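Local coordinates for 3'-5' exonuclease crn-4 (Caenorhabditis elegans, PDB 3CG7), which degrades RNA and DNA as a 3'-5' exonuclease and takes part in the breakdown of DNA during apoptosis, at residues A[93-98]-A[137-142]; A[217-222]-A[268-273]. All coordinates share one frame; numbering follows the deposited sequence.

Interaction 1 (A[93-98]-A[137-142]); sequences DTFDVV and SNIQMP
Phe95 carries the apolar side of this contact. It meets Ile139 through the outer end of that side chain, and its CE2 lies 4.0 Å from CD1 of Ile139. The methyl comes in at the edge of the ring, near the ring plane, and does not lie over a face. CG of Phe95 stands anti to the backbone nitrogen (chi1 -173°), which carries the ring out toward residues 137-142. CD1 of Ile139 also comes near the backbone of Asp96, 4.4 Å from its CA. The neighbours extend this packing: Phe95 touches Val66 and Gln133, and Ile139 touches Met134 and Tyr99.

The contact lies within the exonuclease domain, of the RNase H-like clan. It joins the start of helix 95-109 to the turn after helix 124-136. That second helix closes with a Schellman motif, in which Asn138 is the C-prime residue with positive phi. Ile139 follows directly after it and faces Phe95.

The polar groups make no hydrogen bond across the contact. OG of Ser137 approaches Phe95 obliquely, 3.5 Å from CD2, and is hydrogen-bonded to Gln133 of the preceding helix. Within 93-98, OG1 of Thr94 donates to OD2 of Asp96, nearly in line with the carboxylate C-O bond. This bond is modelled very short, and its exact length is doubtful. Thr94 sits at the N-cap position, but its side chain does not cap the helix. The carbonyl oxygen of Thr94 accepts from Val97 N and Val98 N, as the helix begins.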
loop_
_atom_site.group_PDB
_atom_site.type_symbol
_atom_site.label_atom_id
_atom_site.label_comp_id
_atom_site.label_asym_id
_atom_site.label_seq_id
_atom_site.Cartn_x
_atom_site.Cartn_y
_atom_site.Cartn_z
ATOM N N ASP A 93 7.539 14.467 6.648
ATOM C CA ASP A 93 6.281 15.191 6.778
ATOM C C ASP A 93 5.317 14.828 5.643
ATOM O O ASP A 93 5.736 14.295 4.605
ATOM C CB ASP A 93 6.550 16.693 6.786
ATOM C CG ASP A 93 7.250 17.147 8.049
ATOM O OD1 ASP A 93 6.584 17.221 9.103
ATOM O OD2 ASP A 93 8.466 17.426 7.997
ATOM N N THR A 94 4.029 15.098 5.850
ATOM C CA THR A 94 3.001 14.810 4.844
ATOM C C THR A 94 2.987 15.921 3.794
ATOM O O THR A 94 3.548 16.994 4.024
ATOM C CB THR A 94 1.591 14.678 5.471
ATOM O OG1 THR A 94 1.266 15.876 6.180
ATOM C CG2 THR A 94 1.522 13.485 6.414
ATOM N N PHE A 95 2.334 15.674 2.659
ATOM C CA PHE A 95 2.425 16.593 1.524
ATOM C C PHE A 95 2.040 18.026 1.844
ATOM O O PHE A 95 2.730 18.941 1.412
ATOM C CB PHE A 95 1.658 16.101 0.289
ATOM C CG PHE A 95 1.878 16.960 -0.931
ATOM C CD1 PHE A 95 3.018 16.796 -1.719
ATOM C CD2 PHE A 95 0.962 17.950 -1.280
ATOM C CE1 PHE A 95 3.233 17.599 -2.849
ATOM C CE2 PHE A 95 1.168 18.756 -2.400
ATOM C CZ PHE A 95 2.309 18.578 -3.186
ATOM N N ASP A 96 0.950 18.222 2.583
ATOM C CA ASP A 96 0.509 19.578 2.937
ATOM C C ASP A 96 1.599 20.394 3.647
ATOM O O ASP A 96 1.712 21.599 3.418
ATOM C CB ASP A 96 -0.809 19.571 3.732
ATOM C CG ASP A 96 -0.713 18.836 5.078
ATOM O OD1 ASP A 96 -1.318 19.336 6.048
ATOM O OD2 ASP A 96 -0.069 17.765 5.184
ATOM N N VAL A 97 2.407 19.731 4.474
ATOM C CA VAL A 97 3.492 20.393 5.202
ATOM C C VAL A 97 4.667 20.667 4.261
ATOM O O VAL A 97 5.155 21.802 4.178
ATOM C CB VAL A 97 3.948 19.581 6.469
ATOM C CG1 VAL A 97 5.129 20.251 7.164
ATOM C CG2 VAL A 97 2.796 19.431 7.456
ATOM N N VAL A 98 5.095 19.628 3.545
ATOM C CA VAL A 98 6.182 19.735 2.575
ATOM C C VAL A 98 5.871 20.756 1.475
ATOM O O VAL A 98 6.764 21.497 1.050
ATOM C CB VAL A 98 6.546 18.364 1.962
ATOM C CG1 VAL A 98 7.636 18.514 0.910
ATOM C CG2 VAL A 98 6.997 17.395 3.055
ATOM N N SER A 137 -4.791 16.276 -1.101
ATOM C CA SER A 137 -4.367 17.189 -0.042
ATOM C C SER A 137 -5.274 18.403 0.051
ATOM O O SER A 137 -5.089 19.252 0.927
ATOM C CB SER A 137 -2.919 17.637 -0.271
ATOM O OG SER A 137 -2.015 16.546 -0.187
ATOM N N ASN A 138 -6.252 18.473 -0.855
ATOM C CA ASN A 138 -7.171 19.608 -0.976
ATOM C C ASN A 138 -6.467 20.974 -1.112
ATOM O O ASN A 138 -6.804 21.941 -0.425
ATOM C CB ASN A 138 -8.213 19.608 0.157
ATOM C CG ASN A 138 -9.296 20.668 -0.043
ATOM O OD1 ASN A 138 -9.453 21.573 0.782
ATOM N ND2 ASN A 138 -10.028 20.576 -1.155
ATOM N N ILE A 139 -5.487 21.033 -2.007
ATOM C CA ILE A 139 -4.784 22.273 -2.330
ATOM C C ILE A 139 -5.164 22.674 -3.750
ATOM O O ILE A 139 -5.283 21.819 -4.637
ATOM C CB ILE A 139 -3.243 22.093 -2.217
ATOM C CG1 ILE A 139 -2.834 21.875 -0.755
ATOM C CG2 ILE A 139 -2.489 23.295 -2.820
ATOM C CD1 ILE A 139 -1.534 21.119 -0.588
ATOM N N GLN A 140 -5.373 23.967 -3.968
ATOM C CA GLN A 140 -5.687 24.444 -5.305
ATOM C C GLN A 140 -4.430 24.458 -6.159
ATOM O O GLN A 140 -3.369 24.902 -5.725
ATOM C CB GLN A 140 -6.332 25.825 -5.280
ATOM C CG GLN A 140 -7.095 26.150 -6.556
ATOM C CD GLN A 140 -7.553 27.606 -6.636
ATOM O OE1 GLN A 140 -7.333 28.403 -5.713
ATOM N NE2 GLN A 140 -8.194 27.960 -7.756
ATOM N N MET A 141 -4.568 23.947 -7.373
ATOM C CA MET A 141 -3.468 23.858 -8.309
ATOM C C MET A 141 -3.019 25.273 -8.703
ATOM O O MET A 141 -3.803 26.023 -9.276
ATOM C CB MET A 141 -3.908 23.044 -9.527
ATOM C CG MET A 141 -2.812 22.824 -10.529
ATOM S SD MET A 141 -2.136 21.166 -10.528
ATOM C CE MET A 141 -2.851 20.570 -12.044
ATOM N N PRO A 142 -1.758 25.640 -8.390
ATOM C CA PRO A 142 -1.246 26.996 -8.633
ATOM C C PRO A 142 -1.047 27.337 -10.113
ATOM O O PRO A 142 -0.993 26.443 -10.962
ATOM C CB PRO A 142 0.105 26.991 -7.917
ATOM C CG PRO A 142 0.522 25.580 -7.928
ATOM C CD PRO A 142 -0.727 24.773 -7.789
#

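Interaction 2 (A[217-222]-A[268-273]); sequences LLTCCA and GVCRYC. With ZN (zinc ion), chain C.
A four-cysteine zinc site joins these two segments. Cys220 supplies one ligand, and Cys270 and Cys273 supply two more from a CxxC motif. Cys280 completes the set. The zinc ion lies 2.3 to 2.5 Å from the SG atoms of Cys220, Cys270 and Cys273. The sulfur of Cys270 also accepts a weak hydrogen bond from the backbone N of Tyr272, within the CxxC turn.

Next to the ligand Cys220, the ring of Tyr272 lies against Cys221. CB of Cys221 sits over one ring face in a CH-pi contact, 3.7 Å from the centroid. SG of Cys221 lies over the ring too, toward CZ and CE2. With chi1 at 180°, the Tyr272 side chain extends away from its own N and reaches Cys221. Thr219 OG1 touches both Cys270 SG, at 3.3 Å, and Tyr272 CB.

Farther from the zinc, CD1 of Leu217 packs on the bent chain of Arg271, 3.6 Å from its CD. One water bridges the backbones: it donates to Leu218 O and accepts from Arg271 N.

Strand 216-219 runs antiparallel to strand 253-256, which is outermost in the sheet within this chain, with backbone bonds from Leu217 to Thr255 and from Thr219 to Val253. Residues 268-273 belong to the long loop between strand 253-256 and helix 300-305.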
loop_
_atom_site.group_PDB
_atom_site.type_symbol
_atom_site.label_atom_id
_atom_site.label_comp_id
_atom_site.label_asym_id
_atom_site.label_seq_id
_atom_site.Cartn_x
_atom_site.Cartn_y
_atom_site.Cartn_z
ATOM N N LEU A 217 0.067 23.583 -21.473
ATOM C CA LEU A 217 -0.841 24.324 -20.619
ATOM C C LEU A 217 -1.947 23.406 -20.127
ATOM O O LEU A 217 -2.443 22.550 -20.869
ATOM C CB LEU A 217 -1.450 25.509 -21.376
ATOM C CG LEU A 217 -0.495 26.533 -22.012
ATOM C CD1 LEU A 217 -1.024 26.984 -23.362
ATOM C CD2 LEU A 217 -0.227 27.727 -21.104
ATOM N N LEU A 218 -2.334 23.592 -18.871
ATOM C CA LEU A 218 -3.406 22.802 -18.290
ATOM C C LEU A 218 -4.703 23.570 -18.341
ATOM O O LEU A 218 -4.809 24.676 -17.805
ATOM C CB LEU A 218 -3.072 22.358 -16.865
ATOM C CG LEU A 218 -1.839 21.463 -16.740
ATOM C CD1 LEU A 218 -1.571 21.147 -15.293
ATOM C CD2 LEU A 218 -2.005 20.196 -17.555
ATOM N N THR A 219 -5.686 22.971 -18.999
ATOM C CA THR A 219 -6.945 23.636 -19.269
ATOM C C THR A 219 -8.112 22.814 -18.721
ATOM O O THR A 219 -7.994 21.604 -18.532
ATOM C CB THR A 219 -7.082 23.915 -20.785
ATOM O OG1 THR A 219 -8.038 24.953 -20.998
ATOM C CG2 THR A 219 -7.499 22.671 -21.553
ATOM N N CYS A 220 -9.233 23.475 -18.461
ATOM C CA CYS A 220 -10.381 22.820 -17.838
ATOM C C CYS A 220 -11.258 22.040 -18.820
ATOM O O CYS A 220 -12.141 21.281 -18.403
ATOM C CB CYS A 220 -11.237 23.846 -17.100
ATOM S SG CYS A 220 -11.885 25.138 -18.190
ATOM N N CYS A 221 -11.025 22.216 -20.116
ATOM C CA CYS A 221 -11.939 21.661 -21.104
ATOM C C CYS A 221 -11.289 21.266 -22.422
ATOM O O CYS A 221 -10.388 21.938 -22.912
ATOM C CB CYS A 221 -13.067 22.654 -21.361
ATOM S SG CYS A 221 -14.515 21.922 -22.106
ATOM N N ALA A 222 -11.758 20.160 -22.986
ATOM C CA ALA A 222 -11.324 19.714 -24.305
ATOM C C ALA A 222 -12.478 19.030 -25.030
ATOM O O ALA A 222 -13.244 18.278 -24.422
ATOM C CB ALA A 222 -10.125 18.774 -24.194
ATOM N N GLY A 268 -1.981 34.181 -15.268
ATOM C CA GLY A 268 -2.358 32.804 -15.005
ATOM C C GLY A 268 -3.840 32.762 -15.339
ATOM O O GLY A 268 -4.695 32.823 -14.456
ATOM N N VAL A 269 -4.136 32.710 -16.635
ATOM C CA VAL A 269 -5.505 32.667 -17.128
ATOM C C VAL A 269 -5.675 31.403 -17.971
ATOM O O VAL A 269 -4.767 31.001 -18.706
ATOM C CB VAL A 269 -5.910 33.975 -17.927
ATOM C CG1 VAL A 269 -5.239 35.227 -17.336
ATOM C CG2 VAL A 269 -5.603 33.865 -19.427
ATOM N N CYS A 270 -6.831 30.768 -17.843
ATOM C CA CYS A 270 -7.084 29.520 -18.538
ATOM C C CYS A 270 -7.289 29.765 -20.036
ATOM O O CYS A 270 -8.023 30.670 -20.422
ATOM C CB CYS A 270 -8.289 28.821 -17.920
ATOM S SG CYS A 270 -8.720 27.271 -18.709
ATOM N N ARG A 271 -6.639 28.955 -20.871
ATOM C CA ARG A 271 -6.705 29.119 -22.332
ATOM C C ARG A 271 -8.112 28.950 -22.885
ATOM O O ARG A 271 -8.448 29.547 -23.912
ATOM C CB ARG A 271 -5.761 28.149 -23.058
ATOM C CG ARG A 271 -4.295 28.374 -22.782
ATOM C CD ARG A 271 -3.651 29.408 -23.714
ATOM N NE ARG A 271 -4.179 30.767 -23.564
ATOM C CZ ARG A 271 -4.049 31.522 -22.476
ATOM N NH1 ARG A 271 -3.421 31.062 -21.401
ATOM N NH2 ARG A 271 -4.565 32.744 -22.461
ATOM N N TYR A 272 -8.925 28.139 -22.211
ATOM C CA TYR A 272 -10.289 27.893 -22.663
ATOM C C TYR A 272 -11.296 28.891 -22.093
ATOM O O TYR A 272 -11.926 29.628 -22.849
ATOM C CB TYR A 272 -10.724 26.452 -22.372
ATOM C CG TYR A 272 -12.143 26.148 -22.814
ATOM C CD1 TYR A 272 -12.427 25.822 -24.142
ATOM C CD2 TYR A 272 -13.205 26.192 -21.901
ATOM C CE1 TYR A 272 -13.729 25.548 -24.550
ATOM C CE2 TYR A 272 -14.512 25.918 -22.298
ATOM C CZ TYR A 272 -14.766 25.598 -23.623
ATOM O OH TYR A 272 -16.058 25.324 -24.017
ATOM N N CYS A 273 -11.447 28.917 -20.771
ATOM C CA CYS A 273 -12.508 29.714 -20.150
ATOM C C CYS A 273 -12.103 31.170 -19.903
ATOM O O CYS A 273 -12.938 32.003 -19.533
ATOM C CB CYS A 273 -13.013 29.052 -18.860
ATOM S SG CYS A 273 -11.864 29.123 -17.466
HETATM ZN ZN ZN C . -10.786 27.082 -17.344
HETATM O O HOH W 1 -4.598 27.208 -19.433
#

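How the interactions relate
Interactions 1 and 2 follow one another along the chain, and their centres are 22 Å apart. They still touch: CE of Met141, from 137-142, packs on CD1 of Leu218, from 217-222, at 3.5 Å. Both reach the same mixed sheet. Interaction 1 does so through strand 93-94, outermost within this chain, and interaction 2 through strand 216-219, next to the outermost strand at the other end. Arg146 is a shared neighbour, touching Met141 and hydrogen-bonding to Leu218. Only interaction 2 holds a metal, the zinc ion. Interaction 1 lies outside the magnesium-binding residues, with the Phe95 side chain about 11 Å from that of Glu27 and about 12 Å from that of Asp25.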